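Local coordinates for protein 3-hydroxyisobutyryl-CoA hydrolase (PDB 4HDT) that probably hydrolyses 3-hydroxyisobutyryl-CoA to 3-hydroxyisobutyrate and coenzyme A, and carries bound zinc ions, at residues L33-G36 with M37-M41; F92-Y95 with R96-H100; T263-P266 with I267-S270; P324-L327 with A328-T331. All coordinates share one frame; numbering follows the deposited sequence.

Interaction 1 (L33-G36 with M37-M41); sequences LTHG and MVTTM. With ZN (zinc ion), chain D; ACT (acetate ion), chain H.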
loop_
_atom_site.group_PDB
_atom_site.type_symbol
_atom_site.label_atom_id
_atom_site.label_comp_id
_atom_site.label_asym_id
_atom_site.label_seq_id
_atom_site.Cartn_x
_atom_site.Cartn_y
_atom_site.Cartn_z
ATOM N N LEU A 33 9.567 -4.416 -5.300
ATOM C CA LEU A 33 9.690 -5.735 -4.651
ATOM C C LEU A 33 9.594 -6.864 -5.655
ATOM O O LEU A 33 8.649 -6.929 -6.457
ATOM C CB LEU A 33 8.564 -5.966 -3.633
ATOM C CG LEU A 33 8.449 -4.941 -2.546
ATOM C CD1 LEU A 33 7.261 -5.327 -1.665
ATOM C CD2 LEU A 33 9.708 -4.913 -1.715
ATOM N N THR A 34 10.534 -7.781 -5.539
ATOM C CA THR A 34 10.495 -9.041 -6.264
ATOM C C THR A 34 10.017 -10.137 -5.299
ATOM O O THR A 34 9.973 -9.950 -4.068
ATOM C CB THR A 34 11.894 -9.444 -6.749
ATOM O OG1 THR A 34 12.744 -9.655 -5.625
ATOM C CG2 THR A 34 12.520 -8.397 -7.679
ATOM N N HIS A 35 9.752 -11.297 -5.866
ATOM C CA HIS A 35 9.315 -12.409 -5.032
ATOM C C HIS A 35 10.464 -12.783 -4.100
ATOM O O HIS A 35 10.269 -13.088 -2.912
ATOM C CB HIS A 35 8.891 -13.538 -5.960
ATOM C CG HIS A 35 8.232 -14.659 -5.248
ATOM N ND1 HIS A 35 7.900 -15.840 -5.865
ATOM C CD2 HIS A 35 7.802 -14.760 -3.967
ATOM C CE1 HIS A 35 7.320 -16.637 -4.982
ATOM N NE2 HIS A 35 7.225 -15.993 -3.830
ATOM N N GLY A 36 11.694 -12.760 -4.621
ATOM C CA GLY A 36 12.866 -13.012 -3.811
ATOM C C GLY A 36 13.043 -12.105 -2.605
ATOM O O GLY A 36 13.398 -12.547 -1.505
ATOM N N MET A 37 12.760 -10.822 -2.798
ATOM C CA MET A 37 12.870 -9.874 -1.686
ATOM C C MET A 37 11.841 -10.167 -0.604
ATOM O O MET A 37 12.153 -10.093 0.604
ATOM C CB MET A 37 12.715 -8.431 -2.212
ATOM C CG MET A 37 13.852 -7.990 -3.137
ATOM S SD MET A 37 13.503 -6.553 -4.165
ATOM C CE MET A 37 13.465 -5.206 -2.982
ATOM N N VAL A 38 10.606 -10.413 -1.032
ATOM C CA VAL A 38 9.534 -10.838 -0.107
ATOM C C VAL A 38 9.935 -12.075 0.697
ATOM O O VAL A 38 9.813 -12.097 1.927
ATOM C CB VAL A 38 8.209 -11.025 -0.890
ATOM C CG1 VAL A 38 7.198 -11.849 -0.129
ATOM C CG2 VAL A 38 7.659 -9.661 -1.295
ATOM N N THR A 39 10.467 -13.113 0.036
ATOM C CA THR A 39 10.818 -14.318 0.789
ATOM C C THR A 39 12.013 -14.111 1.743
ATOM O O THR A 39 12.046 -14.665 2.822
ATOM C CB THR A 39 11.034 -15.500 -0.176
ATOM O OG1 THR A 39 12.013 -15.143 -1.137
ATOM C CG2 THR A 39 9.798 -15.814 -0.880
ATOM N N THR A 40 12.986 -13.281 1.358
ATOM C CA THR A 40 14.076 -12.920 2.251
ATOM C C THR A 40 13.547 -12.234 3.526
ATOM O O THR A 40 13.916 -12.589 4.652
ATOM C CB THR A 40 15.109 -12.029 1.537
ATOM O OG1 THR A 40 15.747 -12.819 0.520
ATOM C CG2 THR A 40 16.181 -11.534 2.511
ATOM N N MET A 41 12.689 -11.238 3.346
ATOM C CA MET A 41 12.133 -10.525 4.499
ATOM C C MET A 41 11.408 -11.505 5.402
ATOM O O MET A 41 11.588 -11.485 6.608
ATOM C CB MET A 41 11.179 -9.412 4.086
ATOM C CG MET A 41 11.885 -8.226 3.459
ATOM S SD MET A 41 10.755 -6.883 2.988
ATOM C CE MET A 41 10.107 -6.379 4.560
HETATM ZN ZN ZN D . 8.279 -16.829 -7.661
HETATM C C ACT H . 7.339 -10.938 -8.676
HETATM O O ACT H . 8.593 -11.161 -8.618
HETATM O OXT ACT H . 6.522 -11.838 -8.969
HETATM C CH3 ACT H . 6.779 -9.552 -8.467
#

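Interaction 2 (F92-Y95 with R96-H100); sequences FDEY and RLNAH. With ZN (zinc ion), chain B.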
loop_
_atom_site.group_PDB
_atom_site.type_symbol
_atom_site.label_atom_id
_atom_site.label_comp_id
_atom_site.label_asym_id
_atom_site.label_seq_id
_atom_site.Cartn_x
_atom_site.Cartn_y
_atom_site.Cartn_z
ATOM N N PHE A 92 0.545 -14.681 -2.575
ATOM C CA PHE A 92 0.393 -15.586 -1.435
ATOM C C PHE A 92 1.482 -15.319 -0.380
ATOM O O PHE A 92 1.192 -15.111 0.795
ATOM C CB PHE A 92 0.421 -17.042 -1.943
ATOM C CG PHE A 92 -0.065 -18.064 -0.968
ATOM C CD1 PHE A 92 0.797 -18.675 -0.097
ATOM C CD2 PHE A 92 -1.384 -18.455 -0.974
ATOM C CE1 PHE A 92 0.347 -19.641 0.805
ATOM C CE2 PHE A 92 -1.851 -19.402 -0.086
ATOM C CZ PHE A 92 -0.987 -19.988 0.810
ATOM N N ASP A 93 2.739 -15.301 -0.787
ATOM C CA ASP A 93 3.860 -15.054 0.100
ATOM C C ASP A 93 3.888 -13.597 0.602
ATOM O O ASP A 93 4.190 -13.334 1.763
ATOM C CB ASP A 93 5.181 -15.400 -0.601
ATOM C CG ASP A 93 5.381 -16.897 -0.775
ATOM O OD1 ASP A 93 4.814 -17.729 0.017
ATOM O OD2 ASP A 93 6.142 -17.298 -1.705
ATOM N N GLU A 94 3.546 -12.655 -0.276
ATOM C CA GLU A 94 3.575 -11.252 0.108
ATOM C C GLU A 94 2.518 -10.933 1.158
ATOM O O GLU A 94 2.820 -10.261 2.142
ATOM C CB GLU A 94 3.364 -10.347 -1.101
ATOM C CG GLU A 94 3.484 -8.856 -0.794
ATOM C CD GLU A 94 3.171 -8.001 -1.993
ATOM O OE1 GLU A 94 2.242 -8.386 -2.734
ATOM O OE2 GLU A 94 3.814 -6.952 -2.204
ATOM N N TYR A 95 1.323 -11.441 0.959
ATOM C CA TYR A 95 0.233 -11.132 1.889
ATOM C C TYR A 95 0.477 -11.833 3.220
ATOM O O TYR A 95 0.179 -11.291 4.282
ATOM C CB TYR A 95 -1.155 -11.440 1.349
ATOM C CG TYR A 95 -1.567 -10.696 0.062
ATOM C CD1 TYR A 95 -0.749 -9.749 -0.542
ATOM C CD2 TYR A 95 -2.751 -10.991 -0.547
ATOM C CE1 TYR A 95 -1.104 -9.129 -1.730
ATOM C CE2 TYR A 95 -3.134 -10.369 -1.730
ATOM C CZ TYR A 95 -2.305 -9.474 -2.340
ATOM O OH TYR A 95 -2.728 -8.947 -3.547
ATOM N N ARG A 96 1.041 -13.027 3.212
ATOM C CA ARG A 96 1.468 -13.627 4.456
ATOM C C ARG A 96 2.535 -12.798 5.206
ATOM O O ARG A 96 2.482 -12.661 6.439
ATOM C CB ARG A 96 1.944 -15.074 4.195
ATOM C CG ARG A 96 0.767 -16.039 3.974
ATOM C CD ARG A 96 1.161 -17.349 3.257
ATOM N NE ARG A 96 2.210 -18.069 3.931
ATOM C CZ ARG A 96 2.029 -19.014 4.865
ATOM N NH1 ARG A 96 0.803 -19.346 5.272
ATOM N NH2 ARG A 96 3.075 -19.630 5.421
ATOM N N LEU A 97 3.468 -12.219 4.467
ATOM C CA LEU A 97 4.449 -11.328 5.043
ATOM C C LEU A 97 3.769 -10.084 5.624
ATOM O O LEU A 97 4.095 -9.662 6.744
ATOM C CB LEU A 97 5.496 -10.916 3.993
ATOM C CG LEU A 97 6.447 -9.738 4.355
ATOM C CD1 LEU A 97 7.315 -10.072 5.549
ATOM C CD2 LEU A 97 7.310 -9.320 3.156
ATOM N N ASN A 98 2.859 -9.491 4.852
ATOM C CA ASN A 98 2.114 -8.279 5.341
ATOM C C ASN A 98 1.439 -8.557 6.690
ATOM O O ASN A 98 1.547 -7.773 7.646
ATOM C CB ASN A 98 1.060 -7.795 4.308
ATOM C CG ASN A 98 1.621 -7.492 2.921
ATOM O OD1 ASN A 98 0.967 -7.817 1.904
ATOM N ND2 ASN A 98 2.770 -6.842 2.852
ATOM N N ALA A 99 0.753 -9.688 6.775
ATOM C CA ALA A 99 0.088 -10.123 8.011
ATOM C C ALA A 99 1.052 -10.357 9.136
ATOM O O ALA A 99 0.814 -9.958 10.290
ATOM C CB ALA A 99 -0.753 -11.340 7.740
ATOM N N HIS A 100 2.172 -11.001 8.829
ATOM C CA HIS A 100 3.170 -11.212 9.856
ATOM C C HIS A 100 3.770 -9.945 10.431
ATOM O O HIS A 100 3.901 -9.810 11.624
ATOM C CB HIS A 100 4.293 -12.118 9.401
ATOM C CG HIS A 100 4.949 -12.807 10.563
ATOM N ND1 HIS A 100 6.161 -13.451 10.461
ATOM C CD2 HIS A 100 4.549 -12.958 11.852
ATOM C CE1 HIS A 100 6.469 -13.982 11.634
ATOM N NE2 HIS A 100 5.502 -13.699 12.490
HETATM ZN ZN ZN B . 5.062 -14.508 14.365
HETATM O O HOH W 1 4.781 -17.527 2.845
HETATM O O HOH W 2 4.106 -5.615 0.364
#

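Interaction 3 (T263-P266 with I267-S270); sequences TRSP and IALS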
loop_
_atom_site.group_PDB
_atom_site.type_symbol
_atom_site.label_atom_id
_atom_site.label_comp_id
_atom_site.label_asym_id
_atom_site.label_seq_id
_atom_site.Cartn_x
_atom_site.Cartn_y
_atom_site.Cartn_z
ATOM N N THR A 263 -9.948 9.195 -15.178
ATOM C CA THR A 263 -8.912 8.516 -15.976
ATOM C C THR A 263 -8.664 7.055 -15.589
ATOM O O THR A 263 -7.911 6.369 -16.294
ATOM C CB THR A 263 -7.532 9.213 -15.884
ATOM O OG1 THR A 263 -6.949 9.041 -14.571
ATOM C CG2 THR A 263 -7.623 10.707 -16.312
ATOM N N ARG A 264 -9.275 6.583 -14.510
ATOM C CA ARG A 264 -8.933 5.285 -13.946
ATOM C C ARG A 264 -9.827 4.221 -14.519
ATOM O O ARG A 264 -10.857 4.500 -15.162
ATOM C CB ARG A 264 -9.041 5.314 -12.414
ATOM C CG ARG A 264 -8.278 6.384 -11.687
ATOM C CD ARG A 264 -6.845 6.450 -12.122
ATOM N NE ARG A 264 -6.045 7.235 -11.206
ATOM C CZ ARG A 264 -4.750 7.491 -11.373
ATOM N NH1 ARG A 264 -4.104 7.121 -12.479
ATOM N NH2 ARG A 264 -4.082 8.153 -10.457
ATOM N N SER A 265 -9.396 2.966 -14.365
ATOM C CA SER A 265 -10.162 1.847 -14.888
ATOM C C SER A 265 -11.550 1.789 -14.274
ATOM O O SER A 265 -11.639 1.690 -13.031
ATOM C CB SER A 265 -9.399 0.538 -14.585
ATOM O OG SER A 265 -10.233 -0.592 -14.625
ATOM N N PRO A 266 -12.635 1.812 -15.094
ATOM C CA PRO A 266 -13.992 1.695 -14.494
ATOM C C PRO A 266 -14.225 0.461 -13.628
ATOM O O PRO A 266 -14.707 0.585 -12.507
ATOM C CB PRO A 266 -14.921 1.731 -15.710
ATOM C CG PRO A 266 -14.181 2.642 -16.658
ATOM C CD PRO A 266 -12.721 2.240 -16.503
ATOM N N ILE A 267 -13.800 -0.719 -14.094
ATOM C CA ILE A 267 -14.012 -1.922 -13.301
ATOM C C ILE A 267 -13.145 -1.885 -12.037
ATOM O O ILE A 267 -13.637 -2.172 -10.952
ATOM C CB ILE A 267 -13.821 -3.224 -14.108
ATOM C CG1 ILE A 267 -14.271 -4.446 -13.300
ATOM C CG2 ILE A 267 -12.373 -3.378 -14.558
ATOM C CD1 ILE A 267 -15.720 -4.431 -12.872
ATOM N N ALA A 268 -11.906 -1.431 -12.151
ATOM C CA ALA A 268 -11.037 -1.361 -10.957
ATOM C C ALA A 268 -11.588 -0.369 -9.899
ATOM O O ALA A 268 -11.574 -0.662 -8.719
ATOM C CB ALA A 268 -9.616 -1.020 -11.335
ATOM N N LEU A 269 -12.070 0.771 -10.358
ATOM C CA LEU A 269 -12.696 1.772 -9.483
ATOM C C LEU A 269 -13.857 1.139 -8.740
ATOM O O LEU A 269 -13.968 1.305 -7.526
ATOM C CB LEU A 269 -13.238 2.977 -10.268
ATOM C CG LEU A 269 -12.169 3.957 -10.740
ATOM C CD1 LEU A 269 -12.747 4.842 -11.859
ATOM C CD2 LEU A 269 -11.535 4.745 -9.589
ATOM N N SER A 270 -14.694 0.418 -9.480
ATOM C CA SER A 270 -15.922 -0.172 -8.928
ATOM C C SER A 270 -15.586 -1.246 -7.903
ATOM O O SER A 270 -16.221 -1.350 -6.855
ATOM C CB SER A 270 -16.790 -0.733 -10.045
ATOM O OG SER A 270 -17.084 0.262 -11.025
#

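Interaction 4 (P324-L327 with A328-T331); sequences PATL and AEVT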
loop_
_atom_site.group_PDB
_atom_site.type_symbol
_atom_site.label_atom_id
_atom_site.label_comp_id
_atom_site.label_asym_id
_atom_site.label_seq_id
_atom_site.Cartn_x
_atom_site.Cartn_y
_atom_site.Cartn_z
ATOM N N PRO A 324 -14.579 -2.692 -19.552
ATOM C CA PRO A 324 -15.504 -1.680 -20.065
ATOM C C PRO A 324 -14.979 -0.261 -20.007
ATOM O O PRO A 324 -14.285 0.122 -19.065
ATOM C CB PRO A 324 -16.731 -1.809 -19.154
ATOM C CG PRO A 324 -16.228 -2.461 -17.925
ATOM C CD PRO A 324 -15.136 -3.376 -18.366
ATOM N N ALA A 325 -15.371 0.533 -21.001
ATOM C CA ALA A 325 -14.806 1.865 -21.161
ATOM C C ALA A 325 -15.490 2.888 -20.257
ATOM O O ALA A 325 -14.944 3.948 -20.021
ATOM C CB ALA A 325 -14.906 2.313 -22.609
ATOM N N THR A 326 -16.684 2.574 -19.777
ATOM C CA THR A 326 -17.438 3.521 -18.950
ATOM C C THR A 326 -17.991 2.817 -17.728
ATOM O O THR A 326 -18.262 1.619 -17.767
ATOM C CB THR A 326 -18.622 4.141 -19.738
ATOM O OG1 THR A 326 -19.617 3.138 -20.031
ATOM C CG2 THR A 326 -18.142 4.735 -21.026
ATOM N N LEU A 327 -18.181 3.574 -16.646
ATOM C CA LEU A 327 -18.818 3.048 -15.443
ATOM C C LEU A 327 -20.230 2.523 -15.685
ATOM O O LEU A 327 -20.653 1.577 -15.059
ATOM C CB LEU A 327 -18.862 4.119 -14.362
ATOM C CG LEU A 327 -17.495 4.460 -13.782
ATOM C CD1 LEU A 327 -17.531 5.800 -13.079
ATOM C CD2 LEU A 327 -17.060 3.401 -12.777
ATOM N N ALA A 328 -20.959 3.147 -16.604
ATOM C CA ALA A 328 -22.316 2.729 -16.895
ATOM C C ALA A 328 -22.401 1.294 -17.423
ATOM O O ALA A 328 -23.428 0.642 -17.264
ATOM C CB ALA A 328 -22.953 3.700 -17.890
ATOM N N GLU A 329 -21.311 0.810 -18.028
ATOM C CA GLU A 329 -21.214 -0.570 -18.546
ATOM C C GLU A 329 -20.774 -1.609 -17.488
ATOM O O GLU A 329 -20.698 -2.793 -17.777
ATOM C CB GLU A 329 -20.253 -0.622 -19.741
ATOM C CG GLU A 329 -20.613 0.289 -20.911
ATOM C CD GLU A 329 -19.472 0.412 -21.900
ATOM O OE1 GLU A 329 -18.761 1.437 -21.920
ATOM O OE2 GLU A 329 -19.247 -0.553 -22.645
ATOM N N VAL A 330 -20.435 -1.171 -16.287
ATOM C CA VAL A 330 -20.078 -2.084 -15.203
ATOM C C VAL A 330 -21.353 -2.563 -14.510
ATOM O O VAL A 330 -22.106 -1.743 -13.976
ATOM C CB VAL A 330 -19.144 -1.380 -14.195
ATOM C CG1 VAL A 330 -18.835 -2.272 -12.997
ATOM C CG2 VAL A 330 -17.861 -0.935 -14.872
ATOM N N THR A 331 -21.594 -3.874 -14.514
ATOM C CA THR A 331 -22.778 -4.447 -13.854
ATOM C C THR A 331 -22.416 -4.875 -12.444
ATOM O O THR A 331 -21.231 -4.967 -12.080
ATOM C CB THR A 331 -23.311 -5.697 -14.566
ATOM O OG1 THR A 331 -22.315 -6.731 -14.495
ATOM C CG2 THR A 331 -23.638 -5.418 -16.031
HETATM O O HOH W 3 -16.609 -0.874 -23.187
#

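Interaction 1 (L33-G36 with M37-M41)
Thr34 and Met37 meet as the two halves of a capping box at the start of helix 35-49. The hydroxyl OG1 of Thr34 accepts from Met37 N over 3.1 Å, with OG1 held at chi1 63°, between the Thr34 backbone N and carbonyl carbon, where it faces the first turn. In return Thr34 N donates weakly to Met37 SD, at 3.5 Å; the bend of the Met37 chain at chi3 (70°) then carries the methyl CE to Leu33 CD2, 4.0 Å away, and these two side chains cross at roughly a right angle. Next come the helical bonds: Val38 N to Thr34 O at 3.1 Å, almost straight at 176°, and Thr39 N to His35 O at 3.0 Å.

Alongside, the methyl CG2 of Thr39 lies 3.8 Å from His35 CD2, obliquely placed against the imidazole. His35 ND1 binds zinc at 2.1 Å, a site it shares with Glu86, while NE2 is hydrogen-bonded to Asp93 of helix 85-103. The O atom of an acetate, probably from the crystallisation liquor, accepts from His35 N at 3.0 Å. With one ring nitrogen on the metal and the other on a carboxylate, the imidazole's rotation is fixed, and Asp93 would be expected to make His35 a stronger electron donor to the zinc.

Interaction 2 (F92-Y95 with R96-H100)
Arg96 projects outward from helix 85-103 side by side with Phe92, one turn earlier, and each part of its side chain has a recognisable neighbour. Its CB and CG rest on the preceding turn, with Arg96 CG 3.3 Å from Phe92 O, the carbonyl that also accepts Arg96 N at 3.2 Å. Arg96 CD then reaches the Phe92 ring, 3.5 Å from CE1. The first torsion of Phe92 (chi1 -165°) sets its ring anti to the backbone N, pointing the same way as the arginine, and the ring and guanidinium planes differ by only 14°. At Arg96 NE, a water accepts in the guanidinium plane at 2.8 Å and donates to Asp93 OD1, bridging opposite charges that do not touch directly. Arg89 forms a salt bridge with the same Asp93 oxygen, while OD2 is hydrogen-bonded to His35 NE2 of helix 35-49. At the tip, NH1 is bound by the carbonyls of Thr347 and Glu349, tying the C-terminal tail to this helix.

A second water joins Glu94 OE2 (2.9 Å) to Asn98 ND2 (3.1 Å), one turn on, while Asn98 OD1 sits 3.6 Å from Tyr95 CD1. The Tyr95 hydroxyl itself is engaged by Asp150 and Ser296. Further along, His100 NE2 binds zinc at 2.1 Å, together with Glu49 and Glu351. Such i to i+3 and i to i+4 spacing belongs to an alpha-helix, here in a crotonase-like fold, with Asp93-Arg96 and Glu94-Asn98 each bridged by a water and a zinc site towards the C-terminal end.

Interaction 3 (T263-P266 with I267-S270)
The carbonyl plane of Pro266 is approached on its two opposite faces by Ser270. Ser270 OG donates to Pro266 O at 2.8 Å from 36° above that plane, whereas Ser270 N reaches the same Pro266 O at 3.0 Å from the other face, tilted by 22°. One oxygen is thus gripped twice by a single residue; the serine manages this with OG beside its own backbone N (chi1 -56°), which brings hydroxyl and amide together towards the preceding turn.

Ser265 is the N-cap of helix 266-279. Its OG accepts from Ala268 N at 3.1 Å, and its carbonyl O takes Leu269 N at 2.9 Å. Pro266 follows as the first helical residue, a position that suits proline because no hydrogen-bonding N-H is needed there. The same Ser265 OG is also bonded to Asp304, so a carboxylate from helix 303-313 helps to position the cap.

Apolar atoms close round these bonds. Ala268 CB is 3.6 Å from Ser265 CB, and Ile267 CG2 comes to 3.5 Å from Ser265 OG. Leu269 brings CD1 to 3.8 Å from Arg264 CB; beyond CB the arginine departs, and its NH2 donates to the carbonyl of Thr171.

Interaction 4 (P324-L327 with A328-T331)
Thr326 and Glu329 supply the direct side-chain hydrogen bond: Thr326 OG1 donates to Glu329 OE1 at 2.7 Å, and OE1 receives it on its anti lone pair, turned away from OE2. A chi1 of 67° puts Thr326 OG1 between its backbone N and carbonyl carbon, where it meets the carboxylate. Through solvent, Glu329 OE2 accepts from a water at 2.7 Å, and that water accepts from Ala325 N at 2.9 Å, so both carboxylate oxygens are tied back to the preceding residues.

Backbone bonds define a short 3-10 turn, spanning three residues each. Glu329 N reaches Thr326 O at 3.2 Å and Val330 N reaches Leu327 O at 3.0 Å; both donors stand about 60° out of the acceptor's carbonyl plane, away from its lone pairs.

Among apolar contacts, Pro324, which follows a cis peptide bond, sets CG 3.8 Å from Val330 CG2, the side chains crossing at nearly a right angle. The Leu327 side chain packs on Val239 and Ile243 of helix 239-249 and on Pro266 and Ser270 of helix 266-279. With a hydroxyl donor on one oxygen and a water donor on the other, Glu329 is probably stabilised as the charged carboxylate at this surface turn.

In the fold
The four contacts come in series along the chain and form two pairs. Interaction 1 opens helix 35-49, of the beta-alpha-beta unit with strands 19-24 and 56-61, and interaction 2 lies within helix 85-103. Their centres are 11 Å apart; the two helices pack together, Val38 CG1 lying 3.7 Å from Glu94 CA, and each contact contains one zinc-binding histidine. In interactions 3 and 4, centres 9 Å apart, the start of helix 266-279 meets the turn leading to helix 332-336, with Ser270 OG 3.6 Å from Leu327 CD2. The histidines of interactions 1 and 2 thus lie apart from this helical packing, the nearest atoms of interactions 2 and 3 being about 13 Å apart.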